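Local coordinates for enterocine A immunity protein (Enterococcus faecium, PDB 2BL8) that confers immunity to the antimicrobial activity of enterocin A, a pediocin-like bacteriocin, at residues Asn14-Ser19 / Ser25-Val30; Asn52-Tyr57 / Arg78-Ile83. All coordinates share one frame; numbering follows the deposited sequence.

Contact 1: residues Asn14-Ser19 / Ser25-Val30; sequences NDISIS and SDILEV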
loop_
_atom_site.group_PDB
_atom_site.type_symbol
_atom_site.label_atom_id
_atom_site.label_comp_id
_atom_site.label_asym_id
_atom_site.label_seq_id
_atom_site.Cartn_x
_atom_site.Cartn_y
_atom_site.Cartn_z
ATOM N N ASN A 14 -7.398 -4.803 8.001
ATOM C CA ASN A 14 -7.752 -5.479 9.243
ATOM C C ASN A 14 -6.705 -5.330 10.330
ATOM O O ASN A 14 -7.042 -5.138 11.497
ATOM C CB ASN A 14 -8.017 -6.964 8.977
ATOM C CG ASN A 14 -9.392 -7.210 8.391
ATOM O OD1 ASN A 14 -10.055 -6.285 7.922
ATOM N ND2 ASN A 14 -9.828 -8.464 8.410
ATOM N N ASP A 15 -5.431 -5.410 9.960
ATOM C CA ASP A 15 -4.371 -5.287 10.954
ATOM C C ASP A 15 -4.361 -3.897 11.586
ATOM O O ASP A 15 -4.182 -3.754 12.795
ATOM C CB ASP A 15 -3.004 -5.565 10.326
ATOM C CG ASP A 15 -1.937 -5.814 11.370
ATOM O OD1 ASP A 15 -1.985 -6.884 12.010
ATOM O OD2 ASP A 15 -1.065 -4.941 11.563
ATOM N N ILE A 16 -4.552 -2.876 10.759
ATOM C CA ILE A 16 -4.564 -1.498 11.236
ATOM C C ILE A 16 -5.845 -1.188 12.005
ATOM O O ILE A 16 -5.812 -0.534 13.053
ATOM C CB ILE A 16 -4.439 -0.501 10.051
ATOM C CG1 ILE A 16 -3.030 -0.574 9.456
ATOM C CG2 ILE A 16 -4.738 0.923 10.525
ATOM C CD1 ILE A 16 -2.852 0.255 8.190
ATOM N N SER A 17 -6.971 -1.669 11.485
ATOM C CA SER A 17 -8.271 -1.420 12.095
ATOM C C SER A 17 -8.390 -1.922 13.529
ATOM O O SER A 17 -9.067 -1.302 14.351
ATOM C CB SER A 17 -9.379 -2.050 11.247
ATOM O OG SER A 17 -9.276 -3.460 11.253
ATOM N N ILE A 18 -7.744 -3.044 13.827
ATOM C CA ILE A 18 -7.793 -3.620 15.170
ATOM C C ILE A 18 -7.248 -2.645 16.204
ATOM O O ILE A 18 -7.683 -2.640 17.358
ATOM C CB ILE A 18 -6.997 -4.941 15.237
ATOM C CG1 ILE A 18 -7.717 -6.011 14.412
ATOM C CG2 ILE A 18 -6.850 -5.398 16.686
ATOM C CD1 ILE A 18 -7.019 -7.355 14.386
ATOM N N SER A 19 -6.293 -1.821 15.785
ATOM C CA SER A 19 -5.699 -0.826 16.665
ATOM C C SER A 19 -6.497 0.460 16.517
ATOM O O SER A 19 -5.992 1.461 16.010
ATOM C CB SER A 19 -4.235 -0.580 16.285
ATOM O OG SER A 19 -3.460 -1.750 16.475
ATOM N N SER A 25 -7.633 6.720 10.601
ATOM C CA SER A 25 -8.953 6.787 9.979
ATOM C C SER A 25 -8.907 7.040 8.477
ATOM O O SER A 25 -9.594 6.367 7.711
ATOM C CB SER A 25 -9.800 7.871 10.649
ATOM O OG SER A 25 -9.171 9.137 10.550
ATOM N N ASP A 26 -8.104 8.014 8.058
ATOM C CA ASP A 26 -7.993 8.341 6.644
ATOM C C ASP A 26 -7.409 7.180 5.850
ATOM O O ASP A 26 -7.897 6.851 4.769
ATOM C CB ASP A 26 -7.129 9.590 6.450
ATOM C CG ASP A 26 -7.764 10.834 7.042
ATOM O OD1 ASP A 26 -8.922 11.138 6.685
ATOM O OD2 ASP A 26 -7.106 11.510 7.862
ATOM N N ILE A 27 -6.364 6.566 6.395
ATOM C CA ILE A 27 -5.710 5.433 5.750
ATOM C C ILE A 27 -6.687 4.273 5.558
ATOM O O ILE A 27 -6.706 3.635 4.505
ATOM C CB ILE A 27 -4.495 4.955 6.587
ATOM C CG1 ILE A 27 -3.359 5.971 6.479
ATOM C CG2 ILE A 27 -4.043 3.574 6.132
ATOM C CD1 ILE A 27 -2.231 5.730 7.460
ATOM N N LEU A 28 -7.501 3.999 6.572
ATOM C CA LEU A 28 -8.467 2.911 6.474
ATOM C C LEU A 28 -9.513 3.216 5.403
ATOM O O LEU A 28 -9.935 2.327 4.663
ATOM C CB LEU A 28 -9.152 2.683 7.825
ATOM C CG LEU A 28 -8.273 2.152 8.961
ATOM C CD1 LEU A 28 -9.088 2.079 10.239
ATOM C CD2 LEU A 28 -7.738 0.771 8.601
ATOM N N GLU A 29 -9.926 4.477 5.321
ATOM C CA GLU A 29 -10.919 4.889 4.337
ATOM C C GLU A 29 -10.384 4.663 2.927
ATOM O O GLU A 29 -11.097 4.178 2.048
ATOM C CB GLU A 29 -11.271 6.365 4.534
ATOM C CG GLU A 29 -12.335 6.890 3.582
ATOM C CD GLU A 29 -12.755 8.307 3.914
ATOM O OE1 GLU A 29 -13.142 8.548 5.078
ATOM O OE2 GLU A 29 -12.701 9.177 3.017
ATOM N N VAL A 30 -9.120 5.015 2.716
ATOM C CA VAL A 30 -8.498 4.837 1.411
ATOM C C VAL A 30 -8.356 3.353 1.084
ATOM O O VAL A 30 -8.641 2.928 -0.035
ATOM C CB VAL A 30 -7.112 5.513 1.357
ATOM C CG1 VAL A 30 -6.394 5.118 0.081
ATOM C CG2 VAL A 30 -7.279 7.028 1.403
#

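Contact 2: residues Asn52-Tyr57 / Arg78-Ile83; sequences NRLVNY and RNLSEI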
loop_
_atom_site.group_PDB
_atom_site.type_symbol
_atom_site.label_atom_id
_atom_site.label_comp_id
_atom_site.label_asym_id
_atom_site.label_seq_id
_atom_site.Cartn_x
_atom_site.Cartn_y
_atom_site.Cartn_z
ATOM N N ASN A 52 -0.000 1.471 -7.056
ATOM C CA ASN A 52 1.088 2.420 -6.866
ATOM C C ASN A 52 0.609 3.729 -6.252
ATOM O O ASN A 52 1.296 4.312 -5.410
ATOM C CB ASN A 52 1.808 2.700 -8.181
ATOM C CG ASN A 52 3.165 3.323 -7.955
ATOM O OD1 ASN A 52 4.043 2.699 -7.367
ATOM N ND2 ASN A 52 3.336 4.562 -8.395
ATOM N N ARG A 53 -0.566 4.197 -6.666
ATOM C CA ARG A 53 -1.114 5.424 -6.105
ATOM C C ARG A 53 -1.343 5.218 -4.610
ATOM O O ARG A 53 -1.127 6.125 -3.802
ATOM C CB ARG A 53 -2.441 5.782 -6.784
ATOM C CG ARG A 53 -2.298 6.227 -8.230
ATOM C CD ARG A 53 -3.652 6.518 -8.883
ATOM N NE ARG A 53 -4.437 7.512 -8.155
ATOM C CZ ARG A 53 -5.254 7.235 -7.142
ATOM N NH1 ARG A 53 -5.406 5.985 -6.724
ATOM N NH2 ARG A 53 -5.923 8.211 -6.543
ATOM N N LEU A 54 -1.783 4.019 -4.251
ATOM C CA LEU A 54 -2.047 3.693 -2.857
ATOM C C LEU A 54 -0.763 3.707 -2.043
ATOM O O LEU A 54 -0.720 4.277 -0.951
ATOM C CB LEU A 54 -2.711 2.318 -2.745
ATOM C CG LEU A 54 -2.822 1.767 -1.319
ATOM C CD1 LEU A 54 -3.628 2.720 -0.444
ATOM C CD2 LEU A 54 -3.470 0.398 -1.356
ATOM N N VAL A 55 0.286 3.089 -2.572
ATOM C CA VAL A 55 1.558 3.045 -1.853
ATOM C C VAL A 55 2.132 4.454 -1.692
ATOM O O VAL A 55 2.633 4.808 -0.621
ATOM C CB VAL A 55 2.570 2.126 -2.561
ATOM C CG1 VAL A 55 3.901 2.153 -1.824
ATOM C CG2 VAL A 55 2.030 0.698 -2.593
ATOM N N ASN A 56 2.051 5.261 -2.747
ATOM C CA ASN A 56 2.528 6.648 -2.682
ATOM C C ASN A 56 1.838 7.338 -1.501
ATOM O O ASN A 56 2.472 8.017 -0.689
ATOM C CB ASN A 56 2.133 7.430 -3.938
ATOM C CG ASN A 56 2.975 7.102 -5.154
ATOM O OD1 ASN A 56 2.635 7.523 -6.263
ATOM N ND2 ASN A 56 4.067 6.372 -4.965
ATOM N N TYR A 57 0.520 7.181 -1.436
ATOM C CA TYR A 57 -0.285 7.785 -0.381
ATOM C C TYR A 57 0.111 7.308 1.019
ATOM O O TYR A 57 0.242 8.110 1.947
ATOM C CB TYR A 57 -1.768 7.477 -0.618
ATOM C CG TYR A 57 -2.659 7.851 0.543
ATOM C CD1 TYR A 57 -3.060 9.171 0.749
ATOM C CD2 TYR A 57 -3.063 6.888 1.464
ATOM C CE1 TYR A 57 -3.844 9.520 1.851
ATOM C CE2 TYR A 57 -3.838 7.225 2.564
ATOM C CZ TYR A 57 -4.224 8.539 2.753
ATOM O OH TYR A 57 -4.990 8.861 3.852
ATOM N N ARG A 78 5.101 -3.697 1.198
ATOM C CA ARG A 78 6.141 -4.111 0.255
ATOM C C ARG A 78 5.595 -5.162 -0.710
ATOM O O ARG A 78 5.815 -5.087 -1.921
ATOM C CB ARG A 78 7.332 -4.695 1.020
ATOM C CG ARG A 78 8.450 -5.238 0.148
ATOM C CD ARG A 78 9.532 -5.884 1.004
ATOM N NE ARG A 78 9.062 -7.114 1.635
ATOM C CZ ARG A 78 9.669 -7.713 2.657
ATOM N NH1 ARG A 78 10.775 -7.192 3.174
ATOM N NH2 ARG A 78 9.174 -8.835 3.161
ATOM N N ASN A 79 4.881 -6.143 -0.167
ATOM C CA ASN A 79 4.311 -7.206 -0.980
ATOM C C ASN A 79 3.265 -6.665 -1.952
ATOM O O ASN A 79 3.177 -7.130 -3.092
ATOM C CB ASN A 79 3.713 -8.292 -0.079
ATOM C CG ASN A 79 4.777 -9.055 0.694
ATOM O OD1 ASN A 79 4.469 -9.902 1.533
ATOM N ND2 ASN A 79 6.043 -8.762 0.404
ATOM N N LEU A 80 2.488 -5.675 -1.516
ATOM C CA LEU A 80 1.472 -5.088 -2.384
ATOM C C LEU A 80 2.129 -4.452 -3.611
ATOM O O LEU A 80 1.686 -4.649 -4.741
ATOM C CB LEU A 80 0.648 -4.044 -1.622
ATOM C CG LEU A 80 -0.555 -3.477 -2.385
ATOM C CD1 LEU A 80 -1.516 -4.598 -2.752
ATOM C CD2 LEU A 80 -1.254 -2.431 -1.533
ATOM N N SER A 81 3.197 -3.696 -3.393
ATOM C CA SER A 81 3.877 -3.075 -4.513
ATOM C C SER A 81 4.478 -4.134 -5.436
ATOM O O SER A 81 4.500 -3.961 -6.657
ATOM C CB SER A 81 4.980 -2.146 -4.024
ATOM O OG SER A 81 5.567 -1.487 -5.125
ATOM N N GLU A 82 4.971 -5.226 -4.857
ATOM C CA GLU A 82 5.560 -6.293 -5.668
ATOM C C GLU A 82 4.518 -6.854 -6.631
ATOM O O GLU A 82 4.830 -7.178 -7.783
ATOM C CB GLU A 82 6.108 -7.407 -4.773
ATOM C CG GLU A 82 7.248 -6.957 -3.875
ATOM C CD GLU A 82 7.815 -8.082 -3.031
ATOM O OE1 GLU A 82 7.031 -8.763 -2.339
ATOM O OE2 GLU A 82 9.047 -8.281 -3.056
ATOM N N ILE A 83 3.280 -6.964 -6.163
ATOM C CA ILE A 83 2.198 -7.460 -7.008
ATOM C C ILE A 83 1.951 -6.474 -8.141
ATOM O O ILE A 83 1.738 -6.870 -9.286
ATOM C CB ILE A 83 0.897 -7.636 -6.198
ATOM C CG1 ILE A 83 1.062 -8.793 -5.214
ATOM C CG2 ILE A 83 -0.284 -7.875 -7.139
ATOM C CD1 ILE A 83 -0.139 -9.015 -4.319
#

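Contact 1: residues Asn14-Ser19 / Ser25-Val30
The helical hairpin that opens this antiparallel four-helix bundle is closed near its turn by Leu-28 of helix 25-38, which lies against Ile-16 and Ser-17 in the last turn of helix 5-17. The two helices run in opposite directions, and the register sets Ser-17 beside Leu-28, with CA atoms 7.1 Å apart. Leu-28 sends both methyls across. Its CD2 sits on the branch of Ile-16, 3.6 Å from Ile-16 CG2, and also comes within 3.8 Å of Ile-16 CB. The two side chains run antiparallel to one another, so each passes beside the other's stem.

Ile-16 serves two partners because of how it is branched. CG2 stands anti to the backbone N and faces Leu-28, while CG1, beside that N (chi1 -70°), carries CD1 outward in an extended arm. That arm lies roughly perpendicular to the side chain of Ile-27 and ends with Ile-16 CD1 4.1 Å from Ile-27 CG2. This is the more buried part of the contact: Ile-27 goes on to Leu-58 of helix 48-64 and Ile-67, and Ile-16 also packs on Gln-73 of helix 71-84 and on Tyr-24 in the turn.

Ser-17 marks the more open flank. Its hydroxyl makes a weak hydrogen bond to the carbonyl of Tyr-13, one turn back within its own helix, and what it offers Leu-28 is chiefly backbone: Leu-28 CD2 stands 3.9 Å from Ser-17 N, and Leu-28 CD1 lies 4.0 Å from Ser-17 CA.

Contact 2: residues Asn52-Tyr57 / Arg78-Ile83
Val-55, Leu-80 and Ser-81 bury the most surface where helix 48-64 passes helix 71-84, deep in the bundle and close to the centre of the chain. The helices run antiparallel here. Val-55 reaches across with one methyl: CG1 is anti to the backbone N (chi1 177°), which turns CG2 toward the partner helix, 4.3 Å from Ser-81 CB. Val-55 thus meets the beta carbon of Ser-81, whose bond from CA runs across the contact, not into it.

Leu-80 leaves its backbone toward helix 48-64. CG anti to the backbone N (chi1 -173°) places Leu-80 CD2 against CD2 of Leu-54 at 3.6 Å, methyl to methyl. Leu-54 takes nearly the same conformation, yet the two leucines stand nearly at right angles to one another and touch by their ends rather than lying side by side. Around this pair the remaining helices close in: Leu-80 also packs on Ile-8 and Val-9 of helix 5-17, and Leu-54 on Leu-31 of helix 25-38. On the Val-55 and Ser-81 flank, Tyr-97 from the C-terminal tail touches both residues.

No hydrogen bond links the two segments. The join rests on methyls and a beta carbon in a buried setting, consistent with an association held mainly by the hydrophobic effect, with the leucine methyls its tightest point.

How the contacts relate
From the N terminus, helix 5-17 turns back through a short loop into helix 25-38, and contact 1 closes that turn. The chain then enters helix 48-64, with residues 40-46 not modelled on the way, and contact 2 closes the longer span that leads into helix 71-84. The contacts therefore follow one another in series, neither nested nor crossed, with centres about 16 Å apart. Each ties one antiparallel helix pair of the bundle. The pairs meet where helix 25-38 lies on helix 48-64: Val-30 CG1 packs 3.7 Å from Leu-54 CD1, while Val-30 CG2 approaches Tyr-57 CE2 at 3.6 Å.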